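Local atomic coordinates of beta-lactamase (Klebsiella pneumoniae, PDB entry 6KBY), a protein that probably hydrolyses the beta-lactam ring of antibiotics to substituted beta-amino acids, as a class C enzyme, and is seen here with adenosine monophosphate bound. Residues A[77-82]-A[258-263]; A[340-345]-A[360-365]. One frame throughout, in Å; residues are numbered along the deposited sequence.

How the contacts relate
Contact 1 comes first along the chain and is complete before contact 2 begins; their centres lie about 23 Å apart and their nearest atoms about 13 Å, so the two do not touch. Contact 1 lies in the helical part of the molecule, where helix 72-86, which follows the covalent AMP site Ser71, meets helix 255-262. Contact 2 belongs to the large antiparallel sheet, packing the C-terminal helix 352-364 on strand 340-346. They share no helix or strand, but helix 234-244 links their surroundings, touching Leu260 of contact 1 and Val343 and Leu345 of the strand in contact 2. Together they sample the two parts of the class C beta-lactamase fold, all-helical and alpha/beta.

Contact 1: A[77-82]-A[258-263]; sequences AATLAS and QALTAT
Ser82 gives the polar link between helix 72-86, which follows Ser71, and helix 255-262 in the helical part of the class C beta-lactamase fold: its OG donates to Ala259 O at 2.7 Å, in the carbonyl plane and on a lone pair, with a C=O...OG angle of 115°. With OG trans to its own backbone N (chi1 -175°), the hydroxyl reaches across to where Ala262 CB lies 3.4 Å from Ser82 OG. The same Ala259 O also accepts the backbone N of Thr263. Within 258-263, Thr263 OG1 turns back to Leu260 O, 2.7 Å away, which directs its methyl to the other helix.

The apolar contacts centre on that methyl. Thr263 CG2 sits 3.7 Å from both Ser82 CB and Thr79 CA, and equally close to Ala78 O. Farther along, Thr79 CG2 meets Leu260 CD2 at 3.8 Å, while the hydroxyl of Thr79 bonds to Thr75 O. Small residues let the axes approach to 8.2 Å, at 122° between their directions; Ser82 and Ala259 have CA atoms 4.9 Å apart. Each hydroxyl of this buried packing bonds to a backbone carbonyl, so the threonines can offer methyl groups to the interface while Ser82 ties the helices together.

Contact 2: A[340-345]-A[360-365]; sequences MGIVML and YKILSS
Ile342 holds CG1 trans to its backbone N (chi1 -175°) and continues extended through chi2, which carries CD1 out from the strand to Ile362, while CG2 stays near the main chain and faces Leu363. On the helix, Ile362 CG1 and Leu363 CG both stand anti to their own carbonyl carbons. The isoleucine side chains cross at about a right angle and meet methyl to methyl, Ile342 CD1 to Ile362 CD1 at 3.6 Å; Ile362 CG2 touches the same Ile342 methyl at 3.9 Å. Leu363 crosses Ile342 obliquely: its CD1 lies 4.1 Å from Ile342 CG2, and its CD2 packs against Ile342 CB.

This is the C-terminal helix 352-364 laid on the antiparallel sheet of the class C beta-lactamase fold, running roughly against strand 340-346, with 148° between the segment directions and 9.0 Å between their axes. The strand itself is bonded to neighbours on both edges, Gly341 to Thr40 and Ile342 to Ala333. Helix 11-30 also touches Ile362, through Val19 and Leu22.

Gly341, which has no side chain, brings its backbone close to the leucine, with Gly341 C 4.1 Å from Leu363 CD2. At the start of the strand Met340, with CG between its backbone N and carbonyl carbon (chi1 67°), slides past Leu363 in the opposite direction, its SD 4.2 Å from Leu363 CB and 3.8 Å from Leu363 O.

Contact 1: A[77-82]-A[258-263]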
loop_
_atom_site.group_PDB
_atom_site.type_symbol
_atom_site.label_atom_id
_atom_site.label_comp_id
_atom_site.label_asym_id
_atom_site.label_seq_id
_atom_site.Cartn_x
_atom_site.Cartn_y
_atom_site.Cartn_z
ATOM N N ALA A 77 4.536 -5.012 3.929
ATOM C CA ALA A 77 5.927 -5.450 3.963
ATOM C C ALA A 77 6.786 -4.445 4.721
ATOM O O ALA A 77 7.647 -4.829 5.524
ATOM C CB ALA A 77 6.453 -5.657 2.540
ATOM N N ALA A 78 6.554 -3.150 4.495
ATOM C CA ALA A 78 7.291 -2.122 5.223
ATOM C C ALA A 78 6.949 -2.137 6.705
ATOM O O ALA A 78 7.842 -1.985 7.549
ATOM C CB ALA A 78 7.017 -0.741 4.630
ATOM N N THR A 79 5.663 -2.272 7.046
ATOM C CA THR A 79 5.301 -2.335 8.457
ATOM C C THR A 79 5.978 -3.519 9.135
ATOM O O THR A 79 6.455 -3.402 10.268
ATOM C CB THR A 79 3.778 -2.382 8.616
ATOM O OG1 THR A 79 3.196 -1.211 8.027
ATOM C CG2 THR A 79 3.389 -2.416 10.090
ATOM N N LEU A 80 6.068 -4.655 8.440
ATOM C CA LEU A 80 6.763 -5.808 9.005
ATOM C C LEU A 80 8.247 -5.527 9.198
ATOM O O LEU A 80 8.816 -5.867 10.243
ATOM C CB LEU A 80 6.552 -7.041 8.125
ATOM C CG LEU A 80 7.081 -8.331 8.763
ATOM C CD1 LEU A 80 6.217 -8.752 9.949
ATOM C CD2 LEU A 80 7.184 -9.448 7.734
ATOM N N ALA A 81 8.895 -4.914 8.205
ATOM C CA ALA A 81 10.306 -4.567 8.359
ATOM C C ALA A 81 10.510 -3.589 9.506
ATOM O O ALA A 81 11.474 -3.708 10.275
ATOM C CB ALA A 81 10.846 -3.983 7.055
ATOM N N SER A 82 9.609 -2.615 9.638
ATOM C CA SER A 82 9.695 -1.661 10.730
ATOM C C SER A 82 9.492 -2.352 12.073
ATOM O O SER A 82 10.178 -2.035 13.056
ATOM C CB SER A 82 8.658 -0.564 10.504
ATOM O OG SER A 82 8.782 0.446 11.476
ATOM N N GLN A 258 4.797 1.767 17.438
ATOM C CA GLN A 258 6.084 2.322 17.039
ATOM C C GLN A 258 6.429 1.904 15.620
ATOM O O GLN A 258 6.924 2.716 14.829
ATOM C CB GLN A 258 7.175 1.839 17.992
ATOM C CG GLN A 258 7.022 2.283 19.427
ATOM C CD GLN A 258 8.009 1.582 20.341
ATOM O OE1 GLN A 258 9.105 1.207 19.919
ATOM N NE2 GLN A 258 7.622 1.392 21.598
ATOM N N ALA A 259 6.175 0.640 15.284
ATOM C CA ALA A 259 6.493 0.134 13.954
ATOM C C ALA A 259 5.678 0.853 12.889
ATOM O O ALA A 259 6.219 1.273 11.858
ATOM C CB ALA A 259 6.221 -1.367 13.908
ATOM N N LEU A 260 4.367 0.991 13.117
ATOM C CA LEU A 260 3.505 1.689 12.166
ATOM C C LEU A 260 3.997 3.109 11.934
ATOM O O LEU A 260 4.192 3.544 10.791
ATOM C CB LEU A 260 2.076 1.726 12.700
ATOM C CG LEU A 260 1.316 0.402 12.683
ATOM C CD1 LEU A 260 0.169 0.468 13.687
ATOM C CD2 LEU A 260 0.802 0.103 11.276
ATOM N N THR A 261 4.198 3.847 13.019
ATOM C CA THR A 261 4.586 5.243 12.897
ATOM C C THR A 261 5.922 5.377 12.185
ATOM O O THR A 261 6.093 6.253 11.335
ATOM C CB THR A 261 4.629 5.857 14.294
ATOM O OG1 THR A 261 3.303 5.835 14.835
ATOM C CG2 THR A 261 5.166 7.290 14.267
ATOM N N ALA A 262 6.872 4.493 12.497
ATOM C CA ALA A 262 8.205 4.609 11.920
ATOM C C ALA A 262 8.222 4.372 10.417
ATOM O O ALA A 262 9.169 4.807 9.752
ATOM C CB ALA A 262 9.196 3.670 12.617
ATOM N N THR A 263 7.209 3.697 9.855
ATOM C CA THR A 263 7.183 3.563 8.398
ATOM C C THR A 263 7.009 4.904 7.707
ATOM O O THR A 263 7.263 4.995 6.498
ATOM C CB THR A 263 6.088 2.617 7.882
ATOM O OG1 THR A 263 4.793 3.151 8.180
ATOM C CG2 THR A 263 6.228 1.205 8.433
#

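Contact 2: A[340-345]-A[360-365]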
loop_
_atom_site.group_PDB
_atom_site.type_symbol
_atom_site.label_atom_id
_atom_site.label_comp_id
_atom_site.label_asym_id
_atom_site.label_seq_id
_atom_site.Cartn_x
_atom_site.Cartn_y
_atom_site.Cartn_z
ATOM N N MET A 340 -7.754 12.525 9.457
ATOM C CA MET A 340 -8.685 12.187 8.403
ATOM C C MET A 340 -8.013 11.249 7.420
ATOM O O MET A 340 -6.804 11.332 7.176
ATOM C CB MET A 340 -9.250 13.409 7.713
ATOM C CG MET A 340 -8.264 14.194 6.943
ATOM S SD MET A 340 -9.060 15.626 6.205
ATOM C CE MET A 340 -10.025 16.297 7.539
ATOM N N GLY A 341 -8.797 10.329 6.887
ATOM C CA GLY A 341 -8.251 9.342 5.982
ATOM C C GLY A 341 -9.342 8.762 5.120
ATOM O O GLY A 341 -10.536 8.835 5.446
ATOM N N ILE A 342 -8.915 8.183 4.002
ATOM C CA ILE A 342 -9.837 7.589 3.052
ATOM C C ILE A 342 -9.222 6.328 2.461
ATOM O O ILE A 342 -8.013 6.264 2.198
ATOM C CB ILE A 342 -10.255 8.590 1.955
ATOM C CG1 ILE A 342 -11.319 7.985 1.040
ATOM C CG2 ILE A 342 -9.056 9.080 1.157
ATOM C CD1 ILE A 342 -11.929 8.994 0.097
ATOM N N VAL A 343 -10.075 5.325 2.266
ATOM C CA VAL A 343 -9.766 4.106 1.533
ATOM C C VAL A 343 -10.770 4.018 0.389
ATOM O O VAL A 343 -11.981 4.102 0.625
ATOM C CB VAL A 343 -9.919 2.873 2.442
ATOM C CG1 VAL A 343 -9.574 1.600 1.685
ATOM C CG2 VAL A 343 -9.084 3.014 3.705
ATOM N N MET A 344 -10.285 3.841 -0.840
ATOM C CA MET A 344 -11.159 3.662 -1.995
ATOM C C MET A 344 -10.790 2.350 -2.663
ATOM O O MET A 344 -9.674 2.216 -3.174
ATOM C CB MET A 344 -10.982 4.807 -2.990
ATOM C CG MET A 344 -11.416 6.160 -2.465
ATOM S SD MET A 344 -10.766 7.538 -3.433
ATOM C CE MET A 344 -11.382 7.156 -5.073
ATOM N N LEU A 345 -11.724 1.399 -2.677
ATOM C CA LEU A 345 -11.505 0.095 -3.285
ATOM C C LEU A 345 -12.472 -0.102 -4.442
ATOM O O LEU A 345 -13.663 0.205 -4.325
ATOM C CB LEU A 345 -11.720 -1.026 -2.269
ATOM C CG LEU A 345 -10.939 -0.888 -0.963
ATOM C CD1 LEU A 345 -11.183 -2.091 -0.076
ATOM C CD2 LEU A 345 -9.454 -0.704 -1.231
ATOM N N TYR A 360 -8.854 13.596 -3.103
ATOM C CA TYR A 360 -8.553 14.980 -2.761
ATOM C C TYR A 360 -9.833 15.780 -2.550
ATOM O O TYR A 360 -9.951 16.539 -1.579
ATOM C CB TYR A 360 -7.693 15.588 -3.873
ATOM C CG TYR A 360 -7.382 17.049 -3.670
ATOM C CD1 TYR A 360 -6.329 17.454 -2.862
ATOM C CD2 TYR A 360 -8.141 18.027 -4.287
ATOM C CE1 TYR A 360 -6.046 18.808 -2.678
ATOM C CE2 TYR A 360 -7.872 19.368 -4.108
ATOM C CZ TYR A 360 -6.828 19.752 -3.307
ATOM O OH TYR A 360 -6.570 21.095 -3.137
ATOM N N LYS A 361 -10.811 15.613 -3.444
ATOM C CA LYS A 361 -12.070 16.332 -3.290
ATOM C C LYS A 361 -12.789 15.917 -2.016
ATOM O O LYS A 361 -13.351 16.762 -1.309
ATOM C CB LYS A 361 -12.950 16.103 -4.512
ATOM C CG LYS A 361 -12.436 16.786 -5.765
ATOM C CD LYS A 361 -13.271 16.365 -6.957
ATOM C CE LYS A 361 -12.864 17.078 -8.230
ATOM N NZ LYS A 361 -13.588 16.521 -9.407
ATOM N N ILE A 362 -12.801 14.623 -1.706
ATOM C CA ILE A 362 -13.488 14.164 -0.504
ATOM C C ILE A 362 -12.814 14.712 0.748
ATOM O O ILE A 362 -13.469 15.311 1.611
ATOM C CB ILE A 362 -13.599 12.631 -0.482
ATOM C CG1 ILE A 362 -14.533 12.162 -1.594
ATOM C CG2 ILE A 362 -14.113 12.161 0.875
ATOM C CD1 ILE A 362 -14.513 10.667 -1.818
ATOM N N LEU A 363 -11.501 14.518 0.878
ATOM C CA LEU A 363 -10.850 14.989 2.096
ATOM C C LEU A 363 -10.935 16.508 2.223
ATOM O O LEU A 363 -11.113 17.037 3.326
ATOM C CB LEU A 363 -9.411 14.484 2.181
ATOM C CG LEU A 363 -9.219 12.968 2.362
ATOM C CD1 LEU A 363 -7.774 12.651 2.717
ATOM C CD2 LEU A 363 -10.167 12.375 3.398
ATOM N N SER A 364 -10.844 17.230 1.107
ATOM C CA SER A 364 -10.929 18.684 1.180
ATOM C C SER A 364 -12.294 19.161 1.666
ATOM O O SER A 364 -12.398 20.276 2.193
ATOM C CB SER A 364 -10.577 19.305 -0.173
ATOM O OG SER A 364 -9.242 18.992 -0.540
ATOM N N SER A 365 -13.340 18.344 1.519
ATOM C CA SER A 365 -14.683 18.715 1.946
ATOM C C SER A 365 -14.902 18.579 3.449
ATOM O O SER A 365 -15.946 19.027 3.942
ATOM C CB SER A 365 -15.716 17.846 1.217
ATOM O OG SER A 365 -15.827 16.557 1.811
#